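Local coordinates for protein glutaminyl-tRNA synthetase (Saccharomyces cerevisiae, PDB 3TL4) that ligates glutamine to its cognate tRNA at the expense of ATP, this chain being the appended N-terminal tRNA-binding domain of the enzyme, at residues S111-I117 with E157-A161. Sequence-based numbering, arbitrary orientation.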
ATOM      1  N   SER A 111      -0.847   1.468 -11.035  1.00 23.68           N
ATOM      2  CA  SER A 111      -0.947   1.561  -9.581  1.00 25.58           C
ATOM      3  C   SER A 111      -1.932   0.548  -9.035  1.00 22.58           C
ATOM      4  O   SER A 111      -2.568   0.791  -8.023  1.00 27.68           O
ATOM      5  CB  SER A 111      -1.385   2.962  -9.162  1.00 22.36           C
ATOM      6  OG  SER A 111      -0.536   3.913  -9.764  1.00 31.95           O
ATOM      7  N   GLY A 112      -2.074  -0.576  -9.723  1.00 25.08           N
ATOM      8  CA  GLY A 112      -2.912  -1.661  -9.248  1.00 26.66           C
ATOM      9  C   GLY A 112      -4.383  -1.321  -9.117  1.00 29.79           C
ATOM     10  O   GLY A 112      -5.134  -2.059  -8.469  1.00 30.04           O
ATOM     11  N   VAL A 113      -4.810  -0.218  -9.731  1.00 27.38           N
ATOM     12  CA  VAL A 113      -6.207   0.204  -9.611  1.00 28.78           C
ATOM     13  C   VAL A 113      -7.136  -0.832 -10.252  1.00 29.71           C
ATOM     14  O   VAL A 113      -6.889  -1.297 -11.358  1.00 30.27           O
ATOM     15  CB  VAL A 113      -6.448   1.625 -10.198  1.00 26.01           C
ATOM     16  CG1 VAL A 113      -7.939   1.920 -10.308  1.00 23.91           C
ATOM     17  CG2 VAL A 113      -5.748   2.700  -9.337  1.00 15.70           C
ATOM     18  N   GLY A 114      -8.187  -1.216  -9.537  1.00 39.49           N
ATOM     19  CA  GLY A 114      -9.142  -2.174 -10.066  1.00 45.04           C
ATOM     20  C   GLY A 114      -8.709  -3.622  -9.930  1.00 48.45           C
ATOM     21  O   GLY A 114      -9.492  -4.535 -10.193  1.00 54.59           O
ATOM     22  N   ILE A 115      -7.460  -3.833  -9.527  1.00 44.00           N
ATOM     23  CA  ILE A 115      -6.950  -5.169  -9.271  1.00 37.42           C
ATOM     24  C   ILE A 115      -7.428  -5.655  -7.912  1.00 38.94           C
ATOM     25  O   ILE A 115      -7.078  -5.070  -6.881  1.00 34.93           O
ATOM     26  CB  ILE A 115      -5.417  -5.194  -9.262  1.00 38.12           C
ATOM     27  CG1 ILE A 115      -4.864  -4.620 -10.564  1.00 42.02           C
ATOM     28  CG2 ILE A 115      -4.897  -6.612  -9.015  1.00 33.35           C
ATOM     29  CD1 ILE A 115      -5.173  -5.460 -11.774  1.00 45.23           C
ATOM     30  N   GLU A 116      -8.245  -6.707  -7.911  1.00 39.44           N
ATOM     31  CA  GLU A 116      -8.567  -7.402  -6.667  1.00 42.44           C
ATOM     32  C   GLU A 116      -8.246  -8.897  -6.728  1.00 37.25           C
ATOM     33  O   GLU A 116      -8.937  -9.668  -7.394  1.00 36.20           O
ATOM     34  CB  GLU A 116     -10.022  -7.198  -6.243  1.00 51.39           C
ATOM     35  CG  GLU A 116     -10.307  -7.865  -4.894  1.00 62.50           C
ATOM     36  CD  GLU A 116     -11.757  -7.768  -4.457  1.00 77.96           C
ATOM     37  OE1 GLU A 116     -12.300  -6.640  -4.444  1.00 84.84           O
ATOM     38  OE2 GLU A 116     -12.351  -8.822  -4.123  1.00 78.24           O
ATOM     39  N   ILE A 117      -7.191  -9.287  -6.022  1.00 35.60           N
ATOM     40  CA  ILE A 117      -6.799 -10.681  -5.902  1.00 35.90           C
ATOM     41  C   ILE A 117      -7.616 -11.362  -4.808  1.00 34.84           C
ATOM     42  O   ILE A 117      -7.564 -10.968  -3.644  1.00 36.66           O
ATOM     43  CB  ILE A 117      -5.320 -10.792  -5.547  1.00 34.48           C
ATOM     44  CG1 ILE A 117      -4.506  -9.786  -6.365  1.00 34.98           C
ATOM     45  CG2 ILE A 117      -4.825 -12.214  -5.752  1.00 31.32           C
ATOM     46  CD1 ILE A 117      -4.555 -10.020  -7.841  1.00 34.90           C
ATOM     47  N   GLU A 157       2.856 -11.601  -8.904  1.00 28.08           N
ATOM     48  CA  GLU A 157       1.418 -11.752  -9.104  1.00 32.68           C
ATOM     49  C   GLU A 157       0.636 -11.311  -7.869  1.00 32.46           C
ATOM     50  O   GLU A 157      -0.552 -11.000  -7.966  1.00 30.68           O
ATOM     51  CB  GLU A 157       1.056 -13.199  -9.451  1.00 37.29           C
ATOM     52  CG  GLU A 157       1.586 -13.691 -10.784  1.00 42.54           C
ATOM     53  CD  GLU A 157       3.030 -14.165 -10.712  1.00 45.62           C
ATOM     54  OE1 GLU A 157       3.619 -14.157  -9.603  1.00 31.19           O
ATOM     55  OE2 GLU A 157       3.575 -14.541 -11.774  1.00 53.64           O
ATOM     56  N   LEU A 158       1.308 -11.279  -6.717  1.00 30.87           N
ATOM     57  CA  LEU A 158       0.666 -10.922  -5.444  1.00 28.01           C
ATOM     58  C   LEU A 158       1.003  -9.514  -4.952  1.00 27.93           C
ATOM     59  O   LEU A 158       0.679  -9.153  -3.823  1.00 34.10           O
ATOM     60  CB  LEU A 158       1.017 -11.944  -4.355  1.00 15.67           C
ATOM     61  CG  LEU A 158       0.563 -13.359  -4.710  1.00 19.97           C
ATOM     62  CD1 LEU A 158       0.845 -14.320  -3.564  1.00 20.95           C
ATOM     63  CD2 LEU A 158      -0.915 -13.326  -5.064  1.00 19.32           C
ATOM     64  N   LYS A 159       1.659  -8.732  -5.794  1.00 22.16           N
ATOM     65  CA  LYS A 159       2.014  -7.361  -5.439  1.00 25.89           C
ATOM     66  C   LYS A 159       0.842  -6.579  -4.855  1.00 26.73           C
ATOM     67  O   LYS A 159       0.990  -5.880  -3.855  1.00 26.31           O
ATOM     68  CB  LYS A 159       2.545  -6.620  -6.664  1.00 31.44           C
ATOM     69  CG  LYS A 159       2.875  -5.157  -6.389  1.00 39.74           C
ATOM     70  CD  LYS A 159       3.434  -4.470  -7.626  1.00 41.19           C
ATOM     71  CE  LYS A 159       4.126  -3.161  -7.257  1.00 48.79           C
ATOM     72  NZ  LYS A 159       4.534  -2.379  -8.457  1.00 51.08           N
ATOM     73  N   TRP A 160      -0.321  -6.702  -5.486  1.00 28.40           N
ATOM     74  CA  TRP A 160      -1.491  -5.916  -5.092  1.00 29.49           C
ATOM     75  C   TRP A 160      -2.451  -6.652  -4.165  1.00 31.37           C
ATOM     76  O   TRP A 160      -3.483  -6.106  -3.779  1.00 36.76           O
ATOM     77  CB  TRP A 160      -2.236  -5.422  -6.332  1.00 25.10           C
ATOM     78  CG  TRP A 160      -1.366  -4.615  -7.248  1.00 28.18           C
ATOM     79  CD1 TRP A 160      -1.026  -4.914  -8.536  1.00 24.27           C
ATOM     80  CD2 TRP A 160      -0.701  -3.385  -6.933  1.00 31.97           C
ATOM     81  NE1 TRP A 160      -0.210  -3.938  -9.051  1.00 30.41           N
ATOM     82  CE2 TRP A 160       0.009  -2.989  -8.087  1.00 32.63           C
ATOM     83  CE3 TRP A 160      -0.642  -2.577  -5.791  1.00 28.84           C
ATOM     84  CZ2 TRP A 160       0.775  -1.822  -8.129  1.00 26.73           C
ATOM     85  CZ3 TRP A 160       0.110  -1.421  -5.836  1.00 28.13           C
ATOM     86  CH2 TRP A 160       0.809  -1.052  -7.000  1.00 26.43           C
ATOM     87  N   ALA A 161      -2.112  -7.888  -3.809  1.00 28.61           N
ATOM     88  CA  ALA A 161      -2.944  -8.687  -2.905  1.00 33.32           C
ATOM     89  C   ALA A 161      -2.826  -8.213  -1.452  1.00 36.74           C
ATOM     90  O   ALA A 161      -1.802  -7.649  -1.052  1.00 35.16           O
ATOM     91  CB  ALA A 161      -2.588 -10.199  -3.018  1.00 14.67           C
TER
HETATM   92  O   HOH W   1      -6.491  -7.139  -4.386  1.00 38.39           O
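The peptide joining Ser111 to Gly112 lies nearly parallel to the indole of Trp160, with Gly112 CA 3.5 Å from the centroid of the five-membered ring and only 13° off the ring normal, a CH-pi contact over the face. The positive phi of Gly112 (63°) by itself favours glycine. Beside it, the carbonyl carbon of Ser111 sits 3.7 Å from Trp160 CZ2, toward the rim of the same face, while the aliphatic CG of Lys159 lies over the opposite face and the Trp160 side chain also touches Gln87 and Ala90 of helix 85-98. This sandwich is the tight part. Farther along, Ile117 rests its CB 3.8 Å from Ala161 CB; chi1 of -42° keeps CG1 beside the backbone N and leaves CG2 roughly anti to it, facing Leu158 CD2 at 4.1 Å. The looser side is the exposed Ile115, whose CG2 approaches Trp160 CB at 4.0 Å. Here a water joins the two backbones, accepting from Ile117 N (2.8 Å) and donating to the carbonyls Ile115 O and Trp160 O. Two beta-turn loops (type II from Gly112, type I from Leu158) thus meet between the domain's two helical lobes, a CH-pi contact of glycine on tryptophan at an interlobe linker, consistent with a hinge.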